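Local coordinates for protein thermophilic dibenzothiophene desulfurization enzyme C (Paenibacillus sp. A11-2, PDB 5XDE) that probably oxidises dibenzothiophene to its 5-oxide and then its 5,5-dioxide, using reduced FMN and molecular oxygen as a flavin monooxygenase, at residues A48-G53 against R119-L124; T256-G261 against R383-H388; H272-H277 against E361-R366. All blocks are in the same frame, centred on the assembly; numbering follows the deposited sequence.

Contact 1 (A48-G53 against R119-L124)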
loop_
_atom_site.group_PDB
_atom_site.type_symbol
_atom_site.label_atom_id
_atom_site.label_comp_id
_atom_site.label_asym_id
_atom_site.label_seq_id
_atom_site.Cartn_x
_atom_site.Cartn_y
_atom_site.Cartn_z
ATOM N N ALA A 48 6.104 35.924 -20.257
ATOM C CA ALA A 48 4.657 35.804 -20.383
ATOM C C ALA A 48 3.979 35.934 -19.022
ATOM O O ALA A 48 2.906 36.538 -18.902
ATOM C CB ALA A 48 4.305 34.473 -21.053
ATOM N N ILE A 49 4.591 35.370 -17.981
ATOM C CA ILE A 49 4.023 35.524 -16.651
ATOM C C ILE A 49 4.090 36.986 -16.214
ATOM O O ILE A 49 3.137 37.507 -15.621
ATOM C CB ILE A 49 4.732 34.571 -15.674
ATOM C CG1 ILE A 49 4.317 33.128 -15.983
ATOM C CG2 ILE A 49 4.419 34.911 -14.222
ATOM C CD1 ILE A 49 5.086 32.119 -15.162
ATOM N N ARG A 50 5.197 37.677 -16.527
ATOM C CA ARG A 50 5.280 39.112 -16.254
ATOM C C ARG A 50 4.159 39.875 -16.961
ATOM O O ARG A 50 3.486 40.722 -16.356
ATOM C CB ARG A 50 6.654 39.652 -16.674
ATOM C CG ARG A 50 7.816 39.221 -15.782
ATOM C CD ARG A 50 9.117 39.929 -16.171
ATOM N NE ARG A 50 10.221 39.680 -15.241
ATOM C CZ ARG A 50 11.148 38.734 -15.393
ATOM N NH1 ARG A 50 12.120 38.593 -14.496
ATOM N NH2 ARG A 50 11.107 37.915 -16.441
ATOM N N ARG A 51 3.933 39.583 -18.251
ATOM C CA ARG A 51 2.888 40.301 -18.985
ATOM C C ARG A 51 1.500 40.014 -18.421
ATOM O O ARG A 51 0.607 40.867 -18.497
ATOM C CB ARG A 51 2.924 39.942 -20.482
ATOM C CG ARG A 51 4.169 40.436 -21.225
ATOM C CD ARG A 51 4.024 40.295 -22.754
ATOM N NE ARG A 51 3.932 38.903 -23.202
ATOM C CZ ARG A 51 4.982 38.120 -23.423
ATOM N NH1 ARG A 51 6.215 38.565 -23.224
ATOM N NH2 ARG A 51 4.795 36.878 -23.848
ATOM N N SER A 52 1.305 38.833 -17.828
ATOM C CA SER A 52 -0.012 38.430 -17.353
ATOM C C SER A 52 -0.489 39.276 -16.182
ATOM O O SER A 52 -1.700 39.395 -15.962
ATOM C CB SER A 52 0.011 36.952 -16.940
ATOM O OG SER A 52 0.517 36.800 -15.616
ATOM N N GLY A 53 0.433 39.858 -15.417
ATOM C CA GLY A 53 0.077 40.569 -14.205
ATOM C C GLY A 53 -0.085 39.694 -12.979
ATOM O O GLY A 53 -0.186 40.226 -11.865
ATOM N N ARG A 119 5.413 48.047 -11.888
ATOM C CA ARG A 119 5.910 48.704 -13.098
ATOM C C ARG A 119 7.080 47.941 -13.708
ATOM O O ARG A 119 7.177 47.821 -14.938
ATOM C CB ARG A 119 6.332 50.142 -12.786
ATOM C CG ARG A 119 5.262 51.178 -13.042
ATOM C CD ARG A 119 5.672 52.561 -12.517
ATOM N NE ARG A 119 6.449 53.365 -13.463
ATOM C CZ ARG A 119 6.649 54.675 -13.322
ATOM N NH1 ARG A 119 6.125 55.316 -12.282
ATOM N NH2 ARG A 119 7.371 55.351 -14.209
ATOM N N GLU A 120 7.989 47.438 -12.874
ATOM C CA GLU A 120 9.129 46.678 -13.364
ATOM C C GLU A 120 8.809 45.196 -13.530
ATOM O O GLU A 120 9.639 44.461 -14.074
ATOM C CB GLU A 120 10.320 46.874 -12.428
ATOM C CG GLU A 120 10.774 48.328 -12.364
ATOM C CD GLU A 120 12.014 48.550 -11.510
ATOM O OE1 GLU A 120 12.478 47.608 -10.829
ATOM O OE2 GLU A 120 12.529 49.690 -11.512
ATOM N N ARG A 121 7.615 44.765 -13.115
ATOM C CA ARG A 121 7.162 43.372 -13.257
ATOM C C ARG A 121 8.131 42.398 -12.577
ATOM O O ARG A 121 8.605 41.424 -13.167
ATOM C CB ARG A 121 6.946 43.022 -14.735
ATOM C CG ARG A 121 6.272 44.172 -15.492
ATOM C CD ARG A 121 5.773 43.774 -16.888
ATOM N NE ARG A 121 6.810 43.172 -17.718
ATOM C CZ ARG A 121 6.605 42.847 -18.992
ATOM N NH1 ARG A 121 5.430 43.099 -19.551
ATOM N NH2 ARG A 121 7.575 42.296 -19.700
ATOM N N TRP A 122 8.418 42.666 -11.304
ATOM C CA TRP A 122 9.314 41.817 -10.530
ATOM C C TRP A 122 8.857 40.361 -10.497
ATOM O O TRP A 122 7.701 40.061 -10.185
ATOM C CB TRP A 122 9.400 42.323 -9.095
ATOM C CG TRP A 122 10.171 43.582 -8.925
ATOM C CD1 TRP A 122 10.734 44.356 -9.902
ATOM C CD2 TRP A 122 10.439 44.239 -7.682
ATOM N NE1 TRP A 122 11.353 45.450 -9.334
ATOM C CE2 TRP A 122 11.188 45.399 -7.973
ATOM C CE3 TRP A 122 10.136 43.945 -6.350
ATOM C CZ2 TRP A 122 11.631 46.275 -6.977
ATOM C CZ3 TRP A 122 10.579 44.822 -5.356
ATOM C CH2 TRP A 122 11.318 45.966 -5.679
ATOM N N PHE A 123 9.798 39.464 -10.770
ATOM C CA PHE A 123 9.640 38.024 -10.608
ATOM C C PHE A 123 10.698 37.650 -9.575
ATOM O O PHE A 123 11.902 37.736 -9.850
ATOM C CB PHE A 123 9.831 37.323 -11.965
ATOM C CG PHE A 123 9.209 35.949 -12.076
ATOM C CD1 PHE A 123 9.213 35.065 -11.012
ATOM C CD2 PHE A 123 8.637 35.546 -13.277
ATOM C CE1 PHE A 123 8.649 33.796 -11.145
ATOM C CE2 PHE A 123 8.068 34.278 -13.425
ATOM C CZ PHE A 123 8.077 33.400 -12.351
ATOM N N LEU A 124 10.265 37.305 -8.359
ATOM C CA LEU A 124 11.190 37.234 -7.238
ATOM C C LEU A 124 11.906 35.892 -7.196
ATOM O O LEU A 124 11.319 34.850 -7.503
ATOM C CB LEU A 124 10.449 37.463 -5.917
ATOM C CG LEU A 124 9.748 38.817 -5.781
ATOM C CD1 LEU A 124 9.026 38.905 -4.449
ATOM C CD2 LEU A 124 10.734 39.970 -5.895
HETATM O O HOH W 1 7.417 41.097 -22.359
#
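R50 lies across the R121 side chain at about a right angle, its CB over one face of the R121 guanidinium and 3.7 Å from R121 NE. The two guanidinium planes are only 25° apart, yet they do not stack. R50 runs past the backbone of R121 with its chain extended from CG to NE. On the way R50 NE gives a weak hydrogen bond to R121 O (3.2 Å), bent to 131° at the hydrogen. Beyond it the F123 CB lies over one face of the R50 guanidinium, 3.6 Å from R50 NH1. The charged end of R50 is buried. Salt bridges to D166, D164 and D47 hold it there and probably offset its own charge and that of nearby K43. D166 also accepts from F123 N, so one carboxylate oxygen of D166 ties the R50 guanidinium to the backbone of F123.

F123 has its CG anti to the backbone N (chi1 -158°). This sends the ring along helix 43-52 to I49, where I49 CG2 touches F123 CE2 at 3.8 Å. On the outer side R121 NH1 lies 3.4 Å from R51 CG. Water 1 accepts from R51 NH1 and from R121 NH2, both at 2.9 Å, and sits in the plane of both guanidinium groups. It bridges two like charges without their touching.

R121 has positive phi just after helix 107-120, where the chain turns toward strand 124-127. The contact packs a helix of the acyl-CoA dehydrogenase-like N-terminal helical domain against the link into the beta domain.

Contact 2 (T256-G261 against R383-H388). With FMN (flavin mononucleotide), chain E.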
loop_
_atom_site.group_PDB
_atom_site.type_symbol
_atom_site.label_atom_id
_atom_site.label_comp_id
_atom_site.label_asym_id
_atom_site.label_seq_id
_atom_site.Cartn_x
_atom_site.Cartn_y
_atom_site.Cartn_z
ATOM N N THR A 256 2.518 21.905 -1.636
ATOM C CA THR A 256 1.401 20.972 -1.755
ATOM C C THR A 256 0.643 21.186 -3.063
ATOM O O THR A 256 0.241 20.225 -3.733
ATOM C CB THR A 256 0.463 21.130 -0.554
ATOM O OG1 THR A 256 1.190 20.884 0.658
ATOM C CG2 THR A 256 -0.681 20.164 -0.637
ATOM N N HIS A 257 0.442 22.445 -3.450
ATOM C CA HIS A 257 -0.336 22.704 -4.649
ATOM C C HIS A 257 0.467 22.392 -5.909
ATOM O O HIS A 257 -0.129 22.075 -6.946
ATOM C CB HIS A 257 -0.847 24.155 -4.651
ATOM C CG HIS A 257 -2.092 24.350 -3.838
ATOM N ND1 HIS A 257 -2.077 24.414 -2.462
ATOM C CD2 HIS A 257 -3.394 24.441 -4.203
ATOM C CE1 HIS A 257 -3.315 24.542 -2.013
ATOM N NE2 HIS A 257 -4.134 24.558 -3.048
ATOM N N LEU A 258 1.802 22.460 -5.840
ATOM C CA LEU A 258 2.619 21.956 -6.946
ATOM C C LEU A 258 2.401 20.468 -7.140
ATOM O O LEU A 258 2.238 19.995 -8.269
ATOM C CB LEU A 258 4.103 22.203 -6.700
ATOM C CG LEU A 258 4.657 23.612 -6.591
ATOM C CD1 LEU A 258 6.186 23.518 -6.429
ATOM C CD2 LEU A 258 4.279 24.390 -7.838
ATOM N N TYR A 259 2.430 19.705 -6.041
ATOM C CA TYR A 259 2.239 18.264 -6.155
ATOM C C TYR A 259 0.835 17.932 -6.648
ATOM O O TYR A 259 0.665 17.023 -7.475
ATOM C CB TYR A 259 2.538 17.583 -4.810
ATOM C CG TYR A 259 3.899 17.911 -4.258
ATOM C CD1 TYR A 259 4.920 18.384 -5.081
ATOM C CD2 TYR A 259 4.172 17.770 -2.905
ATOM C CE1 TYR A 259 6.154 18.710 -4.582
ATOM C CE2 TYR A 259 5.410 18.093 -2.388
ATOM C CZ TYR A 259 6.400 18.559 -3.219
ATOM O OH TYR A 259 7.627 18.873 -2.688
ATOM N N LEU A 260 -0.193 18.655 -6.167
ATOM C CA LEU A 260 -1.538 18.370 -6.651
ATOM C C LEU A 260 -1.711 18.774 -8.108
ATOM O O LEU A 260 -2.465 18.129 -8.837
ATOM C CB LEU A 260 -2.589 19.071 -5.785
ATOM C CG LEU A 260 -2.594 18.607 -4.327
ATOM C CD1 LEU A 260 -3.676 19.354 -3.573
ATOM C CD2 LEU A 260 -2.778 17.074 -4.224
ATOM N N GLY A 261 -1.052 19.850 -8.542
ATOM C CA GLY A 261 -1.138 20.222 -9.948
ATOM C C GLY A 261 -0.472 19.195 -10.848
ATOM O O GLY A 261 -1.027 18.798 -11.880
ATOM N N ARG A 383 9.219 13.398 -8.416
ATOM C CA ARG A 383 10.248 12.681 -7.668
ATOM C C ARG A 383 11.384 13.601 -7.236
ATOM O O ARG A 383 11.977 13.398 -6.164
ATOM C CB ARG A 383 10.783 11.514 -8.508
ATOM C CG ARG A 383 11.887 10.685 -7.820
ATOM C CD ARG A 383 11.386 9.844 -6.623
ATOM N NE ARG A 383 11.057 10.671 -5.452
ATOM C CZ ARG A 383 10.528 10.203 -4.324
ATOM N NH1 ARG A 383 10.279 8.900 -4.186
ATOM N NH2 ARG A 383 10.225 11.040 -3.337
ATOM N N THR A 384 11.704 14.618 -8.051
ATOM C CA THR A 384 12.780 15.536 -7.700
ATOM C C THR A 384 12.343 16.471 -6.583
ATOM O O THR A 384 13.026 16.594 -5.559
ATOM C CB THR A 384 13.219 16.328 -8.942
ATOM O OG1 THR A 384 13.808 15.430 -9.895
ATOM C CG2 THR A 384 14.237 17.412 -8.575
ATOM N N HIS A 385 11.180 17.103 -6.743
ATOM C CA HIS A 385 10.790 18.160 -5.822
ATOM C C HIS A 385 10.438 17.610 -4.447
ATOM O O HIS A 385 10.762 18.229 -3.426
ATOM C CB HIS A 385 9.615 18.943 -6.385
ATOM C CG HIS A 385 9.435 20.277 -5.737
ATOM N ND1 HIS A 385 8.942 20.424 -4.458
ATOM C CD2 HIS A 385 9.702 21.528 -6.185
ATOM C CE1 HIS A 385 8.913 21.709 -4.146
ATOM N NE2 HIS A 385 9.360 22.401 -5.181
ATOM N N THR A 386 9.766 16.453 -4.401
ATOM C CA THR A 386 9.236 15.940 -3.139
ATOM C C THR A 386 10.326 15.640 -2.141
ATOM O O THR A 386 10.022 15.393 -0.969
ATOM C CB THR A 386 8.436 14.656 -3.349
ATOM O OG1 THR A 386 9.200 13.755 -4.160
ATOM C CG2 THR A 386 7.087 14.951 -3.970
ATOM N N LEU A 387 11.566 15.571 -2.593
ATOM C CA LEU A 387 12.706 15.424 -1.712
ATOM C C LEU A 387 13.136 16.762 -1.116
ATOM O O LEU A 387 14.148 16.806 -0.408
ATOM C CB LEU A 387 13.855 14.770 -2.482
ATOM C CG LEU A 387 13.483 13.475 -3.232
ATOM C CD1 LEU A 387 14.577 13.044 -4.178
ATOM C CD2 LEU A 387 13.172 12.354 -2.241
ATOM N N HIS A 388 12.372 17.832 -1.387
ATOM C CA HIS A 388 12.694 19.175 -0.904
ATOM C C HIS A 388 12.985 19.166 0.591
ATOM O O HIS A 388 13.999 19.704 1.047
ATOM C CB HIS A 388 11.533 20.126 -1.221
ATOM C CG HIS A 388 11.856 21.575 -1.018
ATOM N ND1 HIS A 388 11.815 22.180 0.221
ATOM C CD2 HIS A 388 12.205 22.544 -1.900
ATOM C CE1 HIS A 388 12.141 23.456 0.094
ATOM N NE2 HIS A 388 12.382 23.701 -1.181
HETATM N N1 FMN E . 16.002 25.728 -0.854
HETATM C C2 FMN E . 15.847 27.092 -0.705
HETATM O O2 FMN E . 16.305 27.633 0.300
HETATM N N3 FMN E . 15.184 27.831 -1.674
HETATM C C4 FMN E . 14.677 27.204 -2.800
HETATM O O4 FMN E . 14.097 27.874 -3.665
HETATM C C4A FMN E . 14.841 25.822 -2.952
HETATM N N5 FMN E . 14.343 25.185 -4.072
HETATM C C5A FMN E . 14.496 23.818 -4.221
HETATM C C6 FMN E . 13.987 23.187 -5.360
HETATM C C7 FMN E . 14.124 21.813 -5.541
HETATM C C7M FMN E . 13.554 21.182 -6.791
HETATM C C8 FMN E . 14.789 21.074 -4.560
HETATM C C8M FMN E . 14.984 19.593 -4.686
HETATM C C9 FMN E . 15.303 21.704 -3.427
HETATM C C9A FMN E . 15.165 23.080 -3.243
HETATM N N10 FMN E . 15.653 23.709 -2.098
HETATM C C10 FMN E . 15.504 25.082 -1.971
HETATM C "C1'" FMN E . 16.436 22.943 -1.047
HETATM C "C2'" FMN E . 15.711 22.061 -0.046
HETATM O "O2'" FMN E . 14.944 22.875 0.817
HETATM C "C3'" FMN E . 16.740 21.260 0.772
HETATM O "O3'" FMN E . 17.692 22.151 1.319
HETATM C "C4'" FMN E . 17.495 20.201 -0.042
HETATM O "O4'" FMN E . 16.578 19.509 -0.851
HETATM C "C5'" FMN E . 18.277 19.219 0.841
HETATM O "O5'" FMN E . 18.864 18.187 0.063
HETATM P P FMN E . 19.245 16.742 0.698
HETATM O O1P FMN E . 17.963 15.943 0.903
HETATM O O2P FMN E . 20.182 15.977 -0.222
HETATM O O3P FMN E . 19.949 16.948 2.021
HETATM O O HOH W 2 8.936 18.542 -0.244
#
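This contact joins two helices of the acyl-CoA dehydrogenase-type C-terminal helical domain beside the FMN site. Segment 256-261 lies within the long helix 247-276. Segment 383-388 is the end of helix 376-385 and a type I beta turn from H385 to H388.

Y259 carries most of the contact. Its OH and H385 ND1 are 2.7 Å apart and share a hydrogen bond in which either could be the donor. Y259 OH meets the H385 ring at its edge, in the ring plane. The two ring planes are 73° apart. H385 CG is anti to the backbone N (chi1 -162°), which turns the imidazole toward helix 247-276. L258 CD1 comes up obliquely to that imidazole, 3.6 Å from H385 NE2. F255 meets it edge-to-face.

T386 takes the face of the tyrosine. Its CG2 sits over the centre of the Y259 ring, 3.8 Å from the centroid, as a CH-pi contact. The T386 hydroxyl bonds to A382 O, and R383 NH2 gives it a weak bond. Thus the phenol is held at its oxygen by H385 and on one face by T386. Water 2 lies 2.8 Å from Y259 OH and gives a weak bond to T386 O.

The turn then delivers H388 to the flavin. H388 CD2 is 3.3 Å from FMN C9A. FMN O2' lies over one face of the imidazole, offset toward the rim, 3.0 Å from H388 CE1. The H388 ring also meets the F255 ring. A glycine in place of H388 would probably leave a gap beside the flavin and ribityl chain, and lose the ring contact with F255. The backbone also meets the cofactor: FMN O4' donates to H388 O at 3.2 Å.

Contact 3 (H272-H277 against E361-R366). With FMN (flavin mononucleotide), chain H.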
loop_
_atom_site.group_PDB
_atom_site.type_symbol
_atom_site.label_atom_id
_atom_site.label_comp_id
_atom_site.label_asym_id
_atom_site.label_seq_id
_atom_site.Cartn_x
_atom_site.Cartn_y
_atom_site.Cartn_z
ATOM N N HIS A 272 -6.214 11.086 -21.575
ATOM C CA HIS A 272 -6.293 11.379 -23.001
ATOM C C HIS A 272 -5.628 10.275 -23.815
ATOM O O HIS A 272 -6.154 9.861 -24.859
ATOM C CB HIS A 272 -5.655 12.728 -23.318
ATOM C CG HIS A 272 -5.772 13.096 -24.763
ATOM N ND1 HIS A 272 -6.971 13.465 -25.340
ATOM C CD2 HIS A 272 -4.859 13.089 -25.763
ATOM C CE1 HIS A 272 -6.784 13.699 -26.627
ATOM N NE2 HIS A 272 -5.512 13.477 -26.911
ATOM N N TYR A 273 -4.474 9.784 -23.359
ATOM C CA TYR A 273 -3.830 8.672 -24.052
ATOM C C TYR A 273 -4.723 7.439 -24.048
ATOM O O TYR A 273 -4.907 6.785 -25.078
ATOM C CB TYR A 273 -2.474 8.357 -23.419
ATOM C CG TYR A 273 -1.732 7.247 -24.128
ATOM C CD1 TYR A 273 -2.072 5.914 -23.935
ATOM C CD2 TYR A 273 -0.687 7.540 -24.996
ATOM C CE1 TYR A 273 -1.390 4.893 -24.598
ATOM C CE2 TYR A 273 0.006 6.538 -25.648
ATOM C CZ TYR A 273 -0.343 5.224 -25.451
ATOM O OH TYR A 273 0.361 4.251 -26.129
ATOM N N SER A 274 -5.277 7.090 -22.887
ATOM C CA SER A 274 -6.100 5.889 -22.809
ATOM C C SER A 274 -7.298 5.975 -23.745
ATOM O O SER A 274 -7.670 4.978 -24.379
ATOM C CB SER A 274 -6.566 5.665 -21.373
ATOM O OG SER A 274 -5.471 5.314 -20.549
ATOM N N ARG A 275 -7.911 7.158 -23.846
ATOM C CA ARG A 275 -9.120 7.296 -24.657
ATOM C C ARG A 275 -8.824 7.134 -26.139
ATOM O O ARG A 275 -9.678 6.652 -26.891
ATOM C CB ARG A 275 -9.786 8.649 -24.395
ATOM C CG ARG A 275 -10.552 8.699 -23.077
ATOM C CD ARG A 275 -11.407 9.954 -22.976
ATOM N NE ARG A 275 -10.577 11.141 -22.902
ATOM C CZ ARG A 275 -10.280 11.780 -21.774
ATOM N NH1 ARG A 275 -9.500 12.848 -21.815
ATOM N NH2 ARG A 275 -10.773 11.370 -20.612
ATOM N N SER A 276 -7.621 7.500 -26.575
ATOM C CA SER A 276 -7.343 7.577 -28.000
ATOM C C SER A 276 -6.363 6.534 -28.514
ATOM O O SER A 276 -6.363 6.272 -29.720
ATOM C CB SER A 276 -6.817 8.974 -28.362
ATOM O OG SER A 276 -5.616 9.274 -27.667
ATOM N N HIS A 277 -5.557 5.911 -27.649
ATOM C CA HIS A 277 -4.435 5.106 -28.132
ATOM C C HIS A 277 -4.314 3.722 -27.508
ATOM O O HIS A 277 -3.743 2.813 -28.127
ATOM C CB HIS A 277 -3.130 5.864 -27.915
ATOM C CG HIS A 277 -3.093 7.170 -28.636
ATOM N ND1 HIS A 277 -2.763 8.355 -28.018
ATOM C CD2 HIS A 277 -3.376 7.480 -29.923
ATOM C CE1 HIS A 277 -2.830 9.339 -28.898
ATOM N NE2 HIS A 277 -3.200 8.835 -30.061
ATOM N N GLU A 361 0.436 1.716 -16.185
ATOM C CA GLU A 361 -0.271 0.444 -16.253
ATOM C C GLU A 361 -1.662 0.592 -16.841
ATOM O O GLU A 361 -2.224 -0.399 -17.320
ATOM C CB GLU A 361 -0.326 -0.182 -14.858
ATOM C CG GLU A 361 1.059 -0.449 -14.321
ATOM C CD GLU A 361 1.070 -0.633 -12.821
ATOM O OE1 GLU A 361 0.110 -1.279 -12.340
ATOM O OE2 GLU A 361 2.033 -0.152 -12.154
ATOM N N ALA A 362 -2.228 1.802 -16.827
ATOM C CA ALA A 362 -3.491 2.077 -17.489
ATOM C C ALA A 362 -3.323 2.428 -18.954
ATOM O O ALA A 362 -4.311 2.413 -19.693
ATOM C CB ALA A 362 -4.232 3.232 -16.793
ATOM N N MET A 363 -2.116 2.787 -19.377
ATOM C CA MET A 363 -1.890 3.208 -20.753
ATOM C C MET A 363 -1.321 2.105 -21.618
ATOM O O MET A 363 -1.710 2.000 -22.781
ATOM C CB MET A 363 -0.948 4.415 -20.805
ATOM C CG MET A 363 -1.547 5.683 -20.197
ATOM S SD MET A 363 -0.460 7.102 -20.379
ATOM C CE MET A 363 0.725 6.847 -19.067
ATOM N N GLY A 364 -0.415 1.300 -21.081
ATOM C CA GLY A 364 0.191 0.207 -21.821
ATOM C C GLY A 364 1.620 0.510 -22.247
ATOM O O GLY A 364 2.139 1.615 -22.086
ATOM N N ALA A 365 2.234 -0.514 -22.850
ATOM C CA ALA A 365 3.671 -0.495 -23.119
ATOM C C ALA A 365 4.077 0.589 -24.117
ATOM O O ALA A 365 5.170 1.163 -24.001
ATOM C CB ALA A 365 4.115 -1.873 -23.624
ATOM N N ARG A 366 3.240 0.874 -25.117
ATOM C CA ARG A 366 3.671 1.865 -26.096
ATOM C C ARG A 366 3.802 3.257 -25.493
ATOM O O ARG A 366 4.478 4.112 -26.087
ATOM C CB ARG A 366 2.732 1.864 -27.300
ATOM C CG ARG A 366 2.988 0.672 -28.215
ATOM C CD ARG A 366 1.847 0.489 -29.186
ATOM N NE ARG A 366 0.579 0.442 -28.468
ATOM C CZ ARG A 366 -0.560 0.921 -28.949
ATOM N NH1 ARG A 366 -0.585 1.476 -30.155
ATOM N NH2 ARG A 366 -1.669 0.858 -28.223
HETATM N N1 FMN H . 7.023 -8.648 -28.243
HETATM C C2 FMN H . 7.560 -9.665 -29.004
HETATM O O2 FMN H . 6.798 -10.395 -29.635
HETATM N N3 FMN H . 8.927 -9.863 -29.034
HETATM C C4 FMN H . 9.768 -9.045 -28.315
HETATM O O4 FMN H . 10.985 -9.239 -28.380
HETATM C C4A FMN H . 9.228 -8.015 -27.539
HETATM N N5 FMN H . 10.054 -7.189 -26.821
HETATM C C5A FMN H . 9.508 -6.163 -26.065
HETATM C C6 FMN H . 10.366 -5.343 -25.337
HETATM C C7 FMN H . 9.858 -4.302 -24.561
HETATM C C7M FMN H . 10.824 -3.433 -23.794
HETATM C C8 FMN H . 8.480 -4.114 -24.516
HETATM C C8M FMN H . 7.870 -3.017 -23.697
HETATM C C9 FMN H . 7.622 -4.940 -25.242
HETATM C C9A FMN H . 8.126 -5.969 -26.033
HETATM N N10 FMN H . 7.280 -6.821 -26.731
HETATM C C10 FMN H . 7.848 -7.813 -27.516
HETATM C "C1'" FMN H . 5.790 -6.562 -26.819
HETATM C "C2'" FMN H . 4.650 -7.213 -26.066
HETATM O "O2'" FMN H . 4.556 -8.537 -26.541
HETATM C "C3'" FMN H . 3.335 -6.468 -26.395
HETATM O "O3'" FMN H . 3.038 -6.592 -27.779
HETATM C "C4'" FMN H . 3.328 -4.962 -26.076
HETATM O "O4'" FMN H . 4.025 -4.748 -24.867
HETATM C "C5'" FMN H . 1.903 -4.405 -25.944
HETATM O "O5'" FMN H . 1.845 -2.991 -26.115
HETATM P P FMN H . 0.602 -2.116 -25.523
HETATM O O1P FMN H . 0.943 -0.652 -25.736
HETATM O O2P FMN H . -0.665 -2.466 -26.285
HETATM O O3P FMN H . 0.461 -2.432 -24.037
HETATM O O HOH W 3 -0.184 1.671 -25.154
HETATM O O HOH W 4 -3.128 2.152 -30.780
#
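With CG anti to its backbone N (chi1 -178°), Y273 reaches from helix 247-276 across to M363 and R366. The R366 chain bends at chi3 (-52°), which folds its guanidinium back between the FMN phosphate and H277 O. R366 NH2 donates to H277 O at 2.9 Å, a bent bond, with the oxygen out of the guanidinium plane. R366 NE gives a nearly straight bond to FMN O1P (3.0 Å), and R366 N donates to the same oxygen. A365 N holds FMN O3P. Water 4 accepts from R366 NH1 and donates to H277 O.

Y273 CD1 packs on M363 CB at 3.6 Å. M363 SD stands obliquely 4.5 Å from the ring centroid, a Met-aromatic contact. H277 CB lies over the centre of one face of the same ring. Y273 OH gives its proton to water 3, which donates to M363 O (2.8 Å) and to FMN O1P (2.6 Å). The water thus links the tyrosine to the phosphate, consistent with a second-shell role.

G364 has positive phi, and its CA is 3.5 Å from FMN O3P, where a side chain would clash.

R279 adds a further bond to this FMN, and others come from S129, S160, N126 and Y413 of the second subunit. The contact joins the end of helix 247-276 to short helix 360-363, with helix 293-325 packed against A362.

How the contacts relate
Contact 1 comes first along the chain, in the N-terminal, acyl-CoA dehydrogenase-like region. Contacts 2 and 3 lie in the C-terminal helical domain, and contact 3 is nested inside the loop that contact 2 closes. These two share helix 247-276, yet their centres are 24 Å apart. Contact 1 is also about 24 Å from contact 2, centre to centre, and about 38 Å from contact 3. None of the three touches another. Contacts 2 and 3 touch different FMN molecules, one holding mainly the ring and ribityl side, the other the phosphate. Each FMN site is therefore completed by two subunits, so cofactor binding probably depends on subunit assembly.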